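Local coordinates for protein DegT/DnrJ/EryC1/StrS aminotransferase (PDB 4QGR) that binds pyridoxal 5'-phosphate and probably catalyses transamination, as a member of the DegT/DnrJ/EryC1/StrS aminotransferase family, at residues A[27-32]-A[250-255]; A[42-47]-A[245-250]; A[68-73]-A[166-171]; A[282-287]-A[296-301]; A[320-325]-A[353-358]. All blocks are in the same frame, centred on the assembly; numbering follows the deposited sequence. Where two conformers were deposited one is given.

Contact 1: residues A[27-32]-A[250-255]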
# COMPACT_ATOMS: atom_id res chain seq x y z
N ALA A 27 -8.09 -16.25 18.11
CA ALA A 27 -8.09 -17.50 17.34
C ALA A 27 -7.91 -17.24 15.86
O ALA A 27 -7.19 -18.00 15.18
CB ALA A 27 -9.35 -18.30 17.57
N ALA A 28 -8.56 -16.20 15.35
CA ALA A 28 -8.51 -15.90 13.89
C ALA A 28 -7.08 -15.53 13.52
O ALA A 28 -6.56 -16.00 12.51
CB ALA A 28 -9.49 -14.78 13.55
N ILE A 29 -6.43 -14.74 14.37
CA ILE A 29 -5.07 -14.30 14.16
C ILE A 29 -4.13 -15.50 14.31
O ILE A 29 -3.26 -15.71 13.48
CB ILE A 29 -4.71 -13.15 15.15
CG1 ILE A 29 -5.44 -11.86 14.75
CG2 ILE A 29 -3.23 -12.89 15.12
CD1 ILE A 29 -5.37 -10.79 15.81
N SER A 30 -4.31 -16.31 15.34
CA SER A 30 -3.45 -17.46 15.55
C SER A 30 -3.52 -18.46 14.40
O SER A 30 -2.51 -19.07 14.05
CB SER A 30 -3.78 -18.13 16.88
OG SER A 30 -3.43 -17.23 17.90
N LYS A 31 -4.71 -18.62 13.83
CA LYS A 31 -4.90 -19.55 12.70
C LYS A 31 -4.07 -19.09 11.51
O LYS A 31 -3.41 -19.90 10.86
CB LYS A 31 -6.37 -19.63 12.30
CG LYS A 31 -6.67 -20.50 11.08
CD LYS A 31 -8.15 -20.42 10.66
CE LYS A 31 -8.44 -21.20 9.36
NZ LYS A 31 -7.89 -20.59 8.09
N VAL A 32 -4.10 -17.78 11.21
CA VAL A 32 -3.32 -17.26 10.10
C VAL A 32 -1.82 -17.42 10.36
O VAL A 32 -1.05 -17.85 9.48
CB VAL A 32 -3.67 -15.78 9.82
CG1 VAL A 32 -2.67 -15.13 8.90
CG2 VAL A 32 -5.09 -15.67 9.24
N ALA A 250 -7.55 -9.77 6.87
CA ALA A 250 -8.86 -10.37 6.46
C ALA A 250 -9.48 -11.21 7.60
O ALA A 250 -10.71 -11.21 7.81
CB ALA A 250 -8.72 -11.18 5.21
N ALA A 251 -8.62 -11.89 8.37
CA ALA A 251 -9.07 -12.75 9.46
C ALA A 251 -9.69 -11.89 10.57
O ALA A 251 -10.77 -12.21 11.10
CB ALA A 251 -7.91 -13.53 9.98
N VAL A 252 -9.03 -10.78 10.89
CA VAL A 252 -9.63 -9.78 11.79
C VAL A 252 -11.00 -9.29 11.29
O VAL A 252 -12.01 -9.27 12.03
CB VAL A 252 -8.63 -8.61 12.03
CG1 VAL A 252 -9.32 -7.45 12.74
CG2 VAL A 252 -7.47 -9.11 12.86
N LEU A 253 -11.03 -8.91 10.01
CA LEU A 253 -12.23 -8.33 9.39
C LEU A 253 -13.44 -9.29 9.36
O LEU A 253 -14.60 -8.87 9.53
CB LEU A 253 -11.89 -7.80 7.99
CG LEU A 253 -11.14 -6.47 8.04
CD1 LEU A 253 -10.39 -6.19 6.76
CD2 LEU A 253 -12.02 -5.30 8.36
N LEU A 254 -13.14 -10.57 9.22
CA LEU A 254 -14.21 -11.57 9.27
C LEU A 254 -14.93 -11.50 10.61
O LEU A 254 -16.14 -11.55 10.67
CB LEU A 254 -13.67 -12.95 9.00
CG LEU A 254 -13.38 -13.25 7.52
CD1 LEU A 254 -12.51 -14.49 7.38
CD2 LEU A 254 -14.68 -13.43 6.74
N GLU A 255 -14.17 -11.35 11.69
CA GLU A 255 -14.79 -11.23 13.01
C GLU A 255 -15.47 -9.87 13.22
O GLU A 255 -16.58 -9.82 13.77
CB GLU A 255 -13.77 -11.48 14.08
CG GLU A 255 -13.11 -12.85 14.05
CD GLU A 255 -14.07 -14.02 14.20
OE1 GLU A 255 -15.20 -13.89 14.75
OE2 GLU A 255 -13.71 -15.11 13.74

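Contact 2: residues A[42-47]-A[245-250]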
# COMPACT_ATOMS: atom_id res chain seq x y z
N PRO A 42 -6.66 -17.99 2.58
CA PRO A 42 -8.08 -18.25 2.39
C PRO A 42 -9.01 -17.21 2.93
O PRO A 42 -10.04 -16.96 2.34
CB PRO A 42 -8.31 -19.58 3.11
CG PRO A 42 -6.98 -20.24 3.02
CD PRO A 42 -5.95 -19.17 3.11
N GLU A 43 -8.63 -16.58 4.05
CA GLU A 43 -9.46 -15.58 4.68
C GLU A 43 -9.74 -14.38 3.75
O GLU A 43 -10.78 -13.76 3.86
CB GLU A 43 -8.85 -15.08 6.01
CG GLU A 43 -8.92 -16.08 7.17
CD GLU A 43 -7.83 -17.14 7.17
OE1 GLU A 43 -7.07 -17.31 6.20
OE2 GLU A 43 -7.75 -17.88 8.17
N VAL A 44 -8.84 -14.09 2.81
CA VAL A 44 -9.06 -12.95 1.92
C VAL A 44 -10.30 -13.17 1.05
O VAL A 44 -11.23 -12.38 1.07
CB VAL A 44 -7.81 -12.60 1.09
CG1 VAL A 44 -8.06 -11.37 0.25
CG2 VAL A 44 -6.64 -12.31 2.02
N ALA A 45 -10.34 -14.27 0.32
CA ALA A 45 -11.49 -14.56 -0.51
C ALA A 45 -12.76 -14.77 0.29
O ALA A 45 -13.85 -14.38 -0.14
CB ALA A 45 -11.21 -15.74 -1.42
N GLU A 46 -12.61 -15.40 1.45
CA GLU A 46 -13.73 -15.61 2.34
C GLU A 46 -14.34 -14.27 2.74
O GLU A 46 -15.58 -14.08 2.72
CB GLU A 46 -13.27 -16.46 3.53
CG GLU A 46 -14.36 -16.77 4.51
CD GLU A 46 -13.88 -17.52 5.76
OE1 GLU A 46 -12.66 -17.89 5.86
OE2 GLU A 46 -14.76 -17.67 6.64
N PHE A 47 -13.48 -13.32 3.12
CA PHE A 47 -13.97 -12.01 3.51
C PHE A 47 -14.62 -11.30 2.30
O PHE A 47 -15.67 -10.68 2.45
CB PHE A 47 -12.86 -11.18 4.19
CG PHE A 47 -13.23 -9.77 4.45
CD1 PHE A 47 -14.20 -9.45 5.39
CD2 PHE A 47 -12.61 -8.73 3.78
CE1 PHE A 47 -14.56 -8.16 5.63
CE2 PHE A 47 -12.95 -7.44 4.03
CZ PHE A 47 -13.92 -7.15 4.98
N LEU A 245 -4.87 -6.89 0.56
CA LEU A 245 -5.25 -7.04 1.98
C LEU A 245 -4.56 -8.26 2.57
O LEU A 245 -4.72 -9.38 2.03
CB LEU A 245 -6.74 -7.21 2.09
CG LEU A 245 -7.37 -7.34 3.49
CD1 LEU A 245 -7.26 -6.04 4.19
CD2 LEU A 245 -8.85 -7.76 3.38
N ASP A 246 -3.81 -8.05 3.66
CA ASP A 246 -3.06 -9.16 4.27
C ASP A 246 -4.06 -10.22 4.79
O ASP A 246 -5.13 -9.87 5.31
CB ASP A 246 -2.24 -8.72 5.48
CG ASP A 246 -1.12 -7.77 5.18
OD1 ASP A 246 -0.60 -7.67 4.01
OD2 ASP A 246 -0.72 -7.08 6.19
N THR A 247 -3.70 -11.48 4.70
CA THR A 247 -4.52 -12.57 5.23
C THR A 247 -4.84 -12.32 6.70
O THR A 247 -5.97 -12.49 7.15
CB THR A 247 -3.79 -13.91 5.13
OG1 THR A 247 -3.34 -14.10 3.78
CG2 THR A 247 -4.74 -15.05 5.49
N ILE A 248 -3.83 -11.89 7.44
CA ILE A 248 -4.03 -11.64 8.87
C ILE A 248 -5.07 -10.55 9.11
O ILE A 248 -5.87 -10.64 10.05
CB ILE A 248 -2.67 -11.36 9.55
CG1 ILE A 248 -2.76 -11.59 11.04
CG2 ILE A 248 -2.13 -9.98 9.21
CD1 ILE A 248 -1.43 -11.54 11.75
N GLN A 249 -5.12 -9.53 8.24
CA GLN A 249 -6.13 -8.50 8.41
C GLN A 249 -7.50 -8.96 7.93
O GLN A 249 -8.55 -8.59 8.52
CB GLN A 249 -5.70 -7.21 7.68
CG GLN A 249 -4.46 -6.57 8.24
CD GLN A 249 -4.51 -6.31 9.72
OE1 GLN A 249 -5.58 -6.07 10.30
NE2 GLN A 249 -3.33 -6.28 10.34
N ALA A 250 -7.55 -9.77 6.87
CA ALA A 250 -8.86 -10.37 6.46
C ALA A 250 -9.48 -11.21 7.60
O ALA A 250 -10.71 -11.21 7.81
CB ALA A 250 -8.72 -11.18 5.21

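Contact 3: residues A[68-73]-A[166-171]. With PLP (pyridoxal-5'-phosphate), chain E.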
# COMPACT_ATOMS: atom_id res chain seq x y z
N ASP A 68 -5.42 3.57 -2.15
CA ASP A 68 -5.26 2.64 -3.28
C ASP A 68 -6.60 2.31 -3.94
O ASP A 68 -6.68 2.16 -5.20
CB ASP A 68 -4.63 1.30 -2.84
CG ASP A 68 -3.17 1.39 -2.35
OD1 ASP A 68 -2.55 2.50 -2.15
OD2 ASP A 68 -2.64 0.31 -2.04
N ALA A 69 -7.63 2.12 -3.13
CA ALA A 69 -8.95 1.74 -3.58
C ALA A 69 -9.62 2.74 -4.48
O ALA A 69 -10.41 2.34 -5.33
CB ALA A 69 -9.85 1.42 -2.40
N LEU A 70 -9.25 4.00 -4.32
CA LEU A 70 -9.71 5.08 -5.21
C LEU A 70 -8.82 5.25 -6.44
O LEU A 70 -9.31 5.56 -7.53
CB LEU A 70 -9.73 6.41 -4.43
CG LEU A 70 -10.68 6.47 -3.22
CD1 LEU A 70 -10.35 7.65 -2.33
CD2 LEU A 70 -12.10 6.63 -3.74
N GLN A 71 -7.51 5.04 -6.26
CA GLN A 71 -6.56 5.15 -7.35
C GLN A 71 -6.79 4.08 -8.42
O GLN A 71 -6.77 4.37 -9.61
CB GLN A 71 -5.14 5.02 -6.82
CG GLN A 71 -4.02 5.08 -7.88
CD GLN A 71 -2.64 4.94 -7.22
OE1 GLN A 71 -2.53 4.97 -5.99
NE2 GLN A 71 -1.62 4.65 -8.01
N MET A 72 -6.95 2.83 -8.00
CA MET A 72 -6.98 1.77 -9.00
C MET A 72 -8.10 1.89 -10.05
O MET A 72 -7.86 1.65 -11.25
CB MET A 72 -6.94 0.40 -8.34
CG MET A 72 -5.58 0.14 -7.69
SD MET A 72 -5.46 -1.57 -7.11
CE MET A 72 -6.21 -1.53 -5.49
N PRO A 73 -9.32 2.27 -9.63
CA PRO A 73 -10.35 2.44 -10.64
C PRO A 73 -10.02 3.55 -11.66
O PRO A 73 -10.40 3.41 -12.83
CB PRO A 73 -11.58 2.80 -9.83
CG PRO A 73 -11.37 2.11 -8.53
CD PRO A 73 -9.89 2.18 -8.28
N PHE A 166 -17.54 8.51 -15.29
CA PHE A 166 -17.33 7.39 -14.39
C PHE A 166 -17.50 7.85 -12.94
O PHE A 166 -16.94 8.88 -12.54
CB PHE A 166 -15.89 6.92 -14.62
CG PHE A 166 -15.52 5.62 -13.96
CD1 PHE A 166 -16.09 4.41 -14.36
CD2 PHE A 166 -14.48 5.58 -13.05
CE1 PHE A 166 -15.69 3.23 -13.75
CE2 PHE A 166 -14.06 4.41 -12.48
CZ PHE A 166 -14.66 3.22 -12.83
N ILE A 167 -18.25 7.09 -12.16
CA ILE A 167 -18.48 7.45 -10.77
C ILE A 167 -17.86 6.44 -9.86
O ILE A 167 -18.17 5.25 -9.92
CB ILE A 167 -19.99 7.55 -10.41
CG1 ILE A 167 -20.65 8.65 -11.24
CG2 ILE A 167 -20.18 7.83 -8.95
CD1 ILE A 167 -22.13 8.64 -11.14
N ILE A 168 -16.98 6.95 -8.99
CA ILE A 168 -16.35 6.16 -7.95
C ILE A 168 -16.94 6.62 -6.62
O ILE A 168 -16.78 7.80 -6.22
CB ILE A 168 -14.83 6.36 -7.89
CG1 ILE A 168 -14.15 5.98 -9.20
CG2 ILE A 168 -14.28 5.57 -6.69
CD1 ILE A 168 -12.73 6.51 -9.34
N GLU A 169 -17.62 5.72 -5.93
CA GLU A 169 -18.20 6.07 -4.62
C GLU A 169 -17.07 5.96 -3.58
O GLU A 169 -16.53 4.88 -3.42
CB GLU A 169 -19.32 5.11 -4.23
CG GLU A 169 -19.77 5.26 -2.77
CD GLU A 169 -20.84 4.31 -2.33
OE1 GLU A 169 -21.04 3.32 -3.05
OE2 GLU A 169 -21.50 4.58 -1.26
N ASP A 170 -16.68 7.06 -2.94
CA ASP A 170 -15.73 6.99 -1.83
C ASP A 170 -16.54 6.67 -0.54
O ASP A 170 -17.04 7.55 0.13
CB ASP A 170 -14.87 8.24 -1.70
CG ASP A 170 -13.82 8.13 -0.61
OD1 ASP A 170 -13.81 7.07 0.10
OD2 ASP A 170 -13.00 9.08 -0.44
N ALA A 171 -16.64 5.38 -0.24
CA ALA A 171 -17.35 4.84 0.90
C ALA A 171 -16.35 4.47 2.03
O ALA A 171 -16.62 3.58 2.86
CB ALA A 171 -18.15 3.63 0.46
N1 PLP E . -11.48 8.59 1.68
C2 PLP E . -12.03 9.08 2.81
C2A PLP E . -13.32 9.85 2.79
C3 PLP E . -11.36 8.77 4.10
O3 PLP E . -11.92 9.21 5.23
C4 PLP E . -10.05 8.06 4.07
C4A PLP E . -9.25 7.59 5.22
O4A PLP E . -9.76 7.14 6.23
C5 PLP E . -9.57 7.60 2.76
C6 PLP E . -10.33 7.89 1.63
C5A PLP E . -8.27 6.84 2.64
O4P PLP E . -8.33 5.55 3.26
P PLP E . -7.01 4.90 3.92
O1P PLP E . -7.32 3.42 4.15
O2P PLP E . -5.84 5.18 3.01
O3P PLP E . -6.94 5.66 5.25

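Contact 4: residues A[282-287]-A[296-301]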
# COMPACT_ATOMS: atom_id res chain seq x y z
N VAL A 282 -27.51 23.07 19.42
CA VAL A 282 -26.53 23.02 18.35
C VAL A 282 -27.20 22.46 17.09
O VAL A 282 -28.29 21.94 17.15
CB VAL A 282 -25.29 22.15 18.69
CG1 VAL A 282 -24.46 22.79 19.80
CG2 VAL A 282 -25.67 20.72 19.02
N LYS A 283 -26.50 22.56 15.97
CA LYS A 283 -27.00 22.02 14.73
C LYS A 283 -26.62 20.55 14.67
O LYS A 283 -25.45 20.21 14.74
CB LYS A 283 -26.45 22.82 13.56
CG LYS A 283 -26.90 22.37 12.19
CD LYS A 283 -26.64 23.48 11.17
CE LYS A 283 -27.20 23.17 9.80
NZ LYS A 283 -26.69 21.87 9.35
N VAL A 284 -27.61 19.69 14.52
CA VAL A 284 -27.39 18.25 14.61
C VAL A 284 -27.51 17.61 13.21
O VAL A 284 -28.20 18.12 12.34
CB VAL A 284 -28.33 17.53 15.62
CG1 VAL A 284 -28.13 18.06 17.04
CG2 VAL A 284 -29.80 17.65 15.22
N PRO A 285 -26.80 16.50 13.01
CA PRO A 285 -26.84 15.80 11.75
C PRO A 285 -28.12 14.94 11.61
O PRO A 285 -28.14 13.76 11.92
CB PRO A 285 -25.56 14.95 11.80
CG PRO A 285 -25.40 14.63 13.27
CD PRO A 285 -25.83 15.90 13.96
N GLU A 286 -29.18 15.52 11.10
CA GLU A 286 -30.43 14.77 10.91
C GLU A 286 -30.27 13.62 9.89
O GLU A 286 -29.53 13.74 8.92
CB GLU A 286 -31.56 15.71 10.46
CG GLU A 286 -32.01 16.66 11.54
CD GLU A 286 -32.96 16.01 12.51
OE1 GLU A 286 -33.94 15.37 12.04
OE2 GLU A 286 -32.75 16.13 13.74
N LEU A 287 -30.93 12.50 10.16
CA LEU A 287 -30.91 11.36 9.28
C LEU A 287 -32.11 11.51 8.38
O LEU A 287 -33.23 11.45 8.85
CB LEU A 287 -31.08 10.06 10.06
CG LEU A 287 -29.87 9.26 10.41
CD1 LEU A 287 -30.36 8.03 11.17
CD2 LEU A 287 -29.05 8.88 9.16
N ALA A 296 -19.51 7.13 10.93
CA ALA A 296 -18.08 7.17 11.13
C ALA A 296 -17.71 8.29 12.07
O ALA A 296 -16.77 8.17 12.87
CB ALA A 296 -17.39 7.34 9.81
N GLN A 297 -18.43 9.42 11.97
CA GLN A 297 -18.33 10.51 12.94
C GLN A 297 -19.74 11.05 13.19
O GLN A 297 -20.62 11.00 12.29
CB GLN A 297 -17.48 11.70 12.41
CG GLN A 297 -16.08 11.27 11.95
CD GLN A 297 -15.17 10.81 13.04
OE1 GLN A 297 -15.40 11.09 14.22
NE2 GLN A 297 -14.06 10.12 12.65
N TYR A 298 -19.92 11.64 14.37
CA TYR A 298 -21.16 12.30 14.76
C TYR A 298 -20.80 13.78 14.86
O TYR A 298 -20.12 14.21 15.79
CB TYR A 298 -21.71 11.78 16.08
CG TYR A 298 -23.00 12.51 16.45
CD1 TYR A 298 -22.95 13.71 17.17
CD2 TYR A 298 -24.20 12.09 15.96
CE1 TYR A 298 -24.13 14.42 17.46
CE2 TYR A 298 -25.39 12.81 16.23
CZ TYR A 298 -25.33 13.98 16.96
OH TYR A 298 -26.48 14.70 17.25
N SER A 299 -21.18 14.54 13.82
CA SER A 299 -20.70 15.88 13.63
C SER A 299 -21.81 16.93 13.79
O SER A 299 -22.80 16.90 13.03
CB SER A 299 -20.06 16.01 12.26
OG SER A 299 -18.90 15.16 12.14
N ILE A 300 -21.57 17.86 14.70
CA ILE A 300 -22.48 18.96 15.03
C ILE A 300 -21.86 20.28 14.58
O ILE A 300 -20.68 20.31 14.24
CB ILE A 300 -22.79 19.04 16.53
CG1 ILE A 300 -21.51 19.29 17.33
CG2 ILE A 300 -23.49 17.77 16.94
CD1 ILE A 300 -21.68 19.86 18.70
N GLU A 301 -22.64 21.34 14.57
CA GLU A 301 -22.08 22.68 14.46
C GLU A 301 -22.52 23.49 15.66
O GLU A 301 -23.65 23.40 16.08
CB GLU A 301 -22.50 23.38 13.17
CG GLU A 301 -22.10 22.66 11.91
CD GLU A 301 -22.83 23.19 10.69
OE1 GLU A 301 -23.04 24.40 10.60
OE2 GLU A 301 -23.19 22.39 9.82
O HOH W 1 -24.74 18.65 11.77

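Contact 5: residues A[320-325]-A[353-358]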
# COMPACT_ATOMS: atom_id res chain seq x y z
N VAL A 320 -13.13 16.03 18.13
CA VAL A 320 -12.19 16.27 17.04
C VAL A 320 -12.88 17.10 15.96
O VAL A 320 -14.05 16.90 15.68
CB VAL A 320 -11.75 14.95 16.38
CG1 VAL A 320 -10.63 15.16 15.34
CG2 VAL A 320 -11.26 14.02 17.46
N ILE A 321 -12.14 18.03 15.39
CA ILE A 321 -12.64 18.82 14.28
C ILE A 321 -12.26 18.14 12.98
O ILE A 321 -11.07 18.03 12.67
CB ILE A 321 -12.01 20.24 14.30
CG1 ILE A 321 -12.40 20.96 15.58
CG2 ILE A 321 -12.49 21.06 13.10
CD1 ILE A 321 -11.70 22.30 15.76
N TYR A 322 -13.25 17.68 12.25
CA TYR A 322 -13.13 17.19 10.87
C TYR A 322 -13.93 18.19 9.99
O TYR A 322 -15.16 18.16 10.03
CB TYR A 322 -13.74 15.79 10.76
CG TYR A 322 -12.94 14.75 11.51
CD1 TYR A 322 -11.67 14.39 11.06
CD2 TYR A 322 -13.44 14.14 12.66
CE1 TYR A 322 -10.91 13.48 11.78
CE2 TYR A 322 -12.70 13.20 13.35
CZ TYR A 322 -11.46 12.85 12.89
OH TYR A 322 -10.72 11.89 13.59
N TYR A 323 -13.31 19.07 9.20
CA TYR A 323 -11.89 19.10 8.88
C TYR A 323 -11.43 20.51 9.11
O TYR A 323 -12.17 21.48 8.89
CB TYR A 323 -11.65 18.72 7.42
CG TYR A 323 -11.98 17.29 7.15
CD1 TYR A 323 -11.04 16.31 7.33
CD2 TYR A 323 -13.26 16.92 6.71
CE1 TYR A 323 -11.35 14.98 7.14
CE2 TYR A 323 -13.57 15.59 6.51
CZ TYR A 323 -12.61 14.64 6.71
OH TYR A 323 -12.88 13.30 6.53
N VAL A 324 -10.19 20.63 9.56
CA VAL A 324 -9.65 21.92 9.90
C VAL A 324 -9.38 22.78 8.68
O VAL A 324 -9.57 24.00 8.75
CB VAL A 324 -8.37 21.74 10.77
CG1 VAL A 324 -7.65 23.05 10.96
CG2 VAL A 324 -8.78 21.18 12.13
N LYS A 325 -8.90 22.15 7.61
CA LYS A 325 -8.51 22.85 6.38
C LYS A 325 -9.07 22.05 5.22
O LYS A 325 -8.64 20.93 5.00
CB LYS A 325 -6.97 22.95 6.28
CG LYS A 325 -6.50 24.34 5.99
CD LYS A 325 -4.99 24.48 5.99
CE LYS A 325 -4.56 25.36 4.82
NZ LYS A 325 -3.52 26.32 5.26
N ILE A 353 -17.77 23.38 12.98
CA ILE A 353 -18.05 21.93 13.08
C ILE A 353 -17.26 21.26 14.21
O ILE A 353 -16.15 21.70 14.56
CB ILE A 353 -17.77 21.24 11.73
CG1 ILE A 353 -18.57 19.94 11.61
CG2 ILE A 353 -16.28 21.10 11.47
CD1 ILE A 353 -18.60 19.40 10.19
N LEU A 354 -17.82 20.20 14.78
CA LEU A 354 -17.14 19.40 15.80
C LEU A 354 -17.71 18.00 15.84
O LEU A 354 -18.91 17.84 15.73
CB LEU A 354 -17.31 20.08 17.16
CG LEU A 354 -16.51 19.43 18.31
CD1 LEU A 354 -15.01 19.51 18.07
CD2 LEU A 354 -16.88 20.08 19.64
N SER A 355 -16.84 17.00 15.91
CA SER A 355 -17.27 15.62 16.02
C SER A 355 -17.16 15.10 17.46
O SER A 355 -16.20 15.39 18.16
CB SER A 355 -16.52 14.72 15.04
OG SER A 355 -16.66 15.22 13.71
N LEU A 356 -18.20 14.42 17.92
CA LEU A 356 -18.34 13.96 19.33
C LEU A 356 -18.05 12.46 19.41
O LEU A 356 -18.11 11.75 18.41
CB LEU A 356 -19.78 14.19 19.80
CG LEU A 356 -20.32 15.60 19.62
CD1 LEU A 356 -21.73 15.71 20.20
CD2 LEU A 356 -19.37 16.59 20.32
N PRO A 357 -17.74 11.94 20.61
CA PRO A 357 -17.56 10.52 20.74
C PRO A 357 -18.70 9.73 20.10
O PRO A 357 -19.86 10.05 20.29
CB PRO A 357 -17.52 10.30 22.25
CG PRO A 357 -16.95 11.61 22.78
CD PRO A 357 -17.58 12.65 21.90
N MET A 358 -18.37 8.76 19.29
CA MET A 358 -19.37 8.04 18.53
C MET A 358 -18.81 6.67 18.22
O MET A 358 -17.85 6.55 17.51
CB MET A 358 -19.69 8.75 17.24
CG MET A 358 -20.57 7.91 16.30
SD MET A 358 -22.10 7.15 16.98
CE MET A 358 -22.94 8.63 17.24
O HOH W 2 -16.09 17.79 12.84

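Contact 1: residues A[27-32]-A[250-255]
Ala-28 and Ala-251 mark the closest backbone approach of two helical segments, their CA atoms 5.5 Å apart. The axes of 27-32 and 250-255 come within 8.7 Å and run close to antiparallel, at 154° between N-to-C directions. Both alanine methyls face the opposing helix. Ala-28 CB rests 3.8 Å from Ala-251 O and 4.1 Å from Ala-251 CB. One turn on, Val-32 CG2 presses on the same Ala-251 CB at 3.6 Å; with CG1 anti to the backbone N (chi1 167°), it is the other branch that faces the alanine. On one flank Ile-29 and Val-252 lie side by side and point the same way, Ile-29 CG1 sitting 3.9 Å from Val-252 CG2 with CD1 against the same methyl. On the other flank Glu-255 lays CG along Ala-28 CB at 4.1 Å, then bends, and its OE1 forms a salt bridge with Arg-24. No hydrogen bond crosses, leaving apolar packing as the cohesive element. Ile-29 also packs on Val-33 of the second subunit. This is an antiparallel helix pair with alanines at the closest approach, joining helix 22-35, near the N-terminus, to helix 247-278, consistent with the long helix linking the two domains in fold-type I aminotransferases.

Contact 2: residues A[42-47]-A[245-250]
Ala-250 fits against the backbone of helix 42-55, its CB 3.6 Å from Glu-43 O and 3.8 Å from Val-44 CA, and this is the tight part of the contact. Beside it Val-44 CG2 lies against the start of the helix, 3.5 Å from Leu-245 O and 3.9 Å from Thr-247 CA. A chi1 of -177° swings CG1 off this surface and leaves CG2 to make the contact. Phe-47 and Leu-245 cross at about a right angle, CD2 to CD2 at 3.9 Å. The packing sets helix 42-55 against the first turn of helix 247-278, as in fold-type I enzymes, and both Val-44 and Leu-245 also touch Ala-62 of strand 59-63. Polar tips turn to other partners: Glu-43 OE1 passes 3.3 Å from Thr-247 CG2, but OE2 of this carboxylate is salt-bridged to Lys-31, while Thr-247 OG1 is hydrogen-bonded to Arg-37 O and Gly-41 N. The looser side of the first helix is its outer surface, where Pro-42 is exposed, Ala-45 points away, and Glu-46 forms a salt bridge with Lys-50 of its own helix.

Contact 3: residues A[68-73]-A[166-171]
This is part of the pyridoxal phosphate site, in a fold consistent with fold-type I aminotransferases: strand 166-170 of the central sheet delivers Asp-170 to the cofactor ring and helix 68-76 covers the strand. Leu-70 and Asp-170 touch across the contact, Leu-70 CD1 lying 3.6 Å from Asp-170 OD2, their side chains crossing at about a right angle. The axes of the segments 68-73 and 166-170 are 9.5 Å apart and nearly antiparallel (173°). Further along, Leu-70 CD2 meets Ile-168 CG2 at 3.8 Å. Pro-73 CB sits 3.9 Å from Ile-168 CD1 and also meets the edge of the Phe-166 ring in its plane, 4.0 Å from CE2. No hydrogen bond joins the segments, and Leu-70 O is buried here without a partner in the model. Beyond this apolar bed, a chi1 of -176° extends the Asp-170 carboxylate away from its own N and on to the cofactor. OD2 comes within 2.7 Å of PLP N1, while Leu-70 CD1 lies 4.0 Å from PLP C6. Thr-95 OG1 bonds OD2 and Ala-172 N bonds OD1, fixing the carboxylate's rotation. The short OD2-N1 distance is consistent with the aspartate-pyridinium pairing of such enzymes, which probably strengthens the ring as an electron sink.

Contact 4: residues A[282-287]-A[296-301]
Lys-283 and Glu-301 form a single antiparallel bridge, a hydrogen-bonded pair that ties the loop 282-287, which follows helix 247-278, to strand 298-301 at one point, on the side away from strand 353-356. Lys-283 N donates to Glu-301 O and Glu-301 N to Lys-283 O, both at 3.0 Å. The former is the straighter, 164° at its hydrogen; the latter uses a lone pair of Lys-283 O. Above the bridge the two side chains run side by side. Lys-283 CB lies 3.8 Å from Glu-301 O, and CG, anti to the backbone N, carries the chain on to CD, which rests 3.8 Å from Glu-301 OE1. CE passes 4.1 Å from OE2, and a bend at chi4 places NZ in a loose salt bridge of 3.6 Å to Glu-301 OE2. The tip has a stronger partner in Asp-114, while Glu-301 is gripped by Arg-352 at OE1 and Tyr-116 at OE2. Tyr-298 OH and Pro-285 O both bond Asn-275 of helix 247-278. Pro-285, the centre of an inverse gamma turn, crosses Tyr-298 at about a right angle in a CH-pi contact: Pro-285 CG sits over the Tyr-298 ring face, 3.9 Å from its centroid and 28° off the normal.

Contact 5: residues A[320-325]-A[353-358]
Val-320 and Ser-355 pair in a single antiparallel bridge, hydrogen-bonded in both directions, through which the loop 320-325 borders strand 353-356, which pairs with 298-301 in a two-stranded antiparallel sheet. The evidence is a reciprocal pair of bonds: Ser-355 N to Val-320 O at 2.8 Å, and Val-320 N to Ser-355 O at 3.1 Å. No second bridge follows, although the CA atoms of Ile-321 and Leu-354 are nearest at 4.8 Å; side chains carry the rest. Ile-321 CG1 meets Leu-354 CD1 at 3.9 Å, the two side chains crossing at about a right angle, and Ile-321 CG2 touches Ile-353 CG2. Ile-353 CG2 also rests 3.5 Å from Tyr-322 O. The Ser-355 hydroxyl lies at the edge of the Tyr-322 ring, near its plane, with OG 3.6 Å from CD2. Val-320 CG1 of the same segment lies over the rim of one face. Water 2 accepts from Tyr-322 N at 2.9 Å and is hydrogen-bonded to Ser-355 OG at 2.8 Å, and Ser-355 OG also bonds Ser-299 OG. A cis peptide follows Tyr-322, and Tyr-323 turns away from the strand to bond Gln-173 NE2 through its hydroxyl while meeting Phe-90 edge-to-face. Gln-173 is itself a cofactor ligand, so the bridged loop brings Tyr-323, from the C-terminal part of the fold, beside the pyridoxal phosphate pocket.

Overall arrangement
The five contacts fall into two clusters around a central one. Contacts 1 and 2 share Ala-250 and have centres about 8 Å apart; Leu-253 CB of contact 1 packs on Phe-47 CE1 of contact 2 at 3.6 Å. Contacts 4 and 5 sit on neighbouring strands, centres about 10 Å apart, linked by a probable hydrogen bond from Ile-300 N to Leu-354 O, 2.9 Å. Contact 3 is nested in the chain loops closed by contacts 1 and 2. Its centre is about 21 Å from contact 2 and 24 Å from contact 5. Its Asp-170 meets the pyridine nitrogen of pyridoxal phosphate; the side chains of Tyr-323 and Leu-245 are about 4 Å and 9 Å from a bound cofactor.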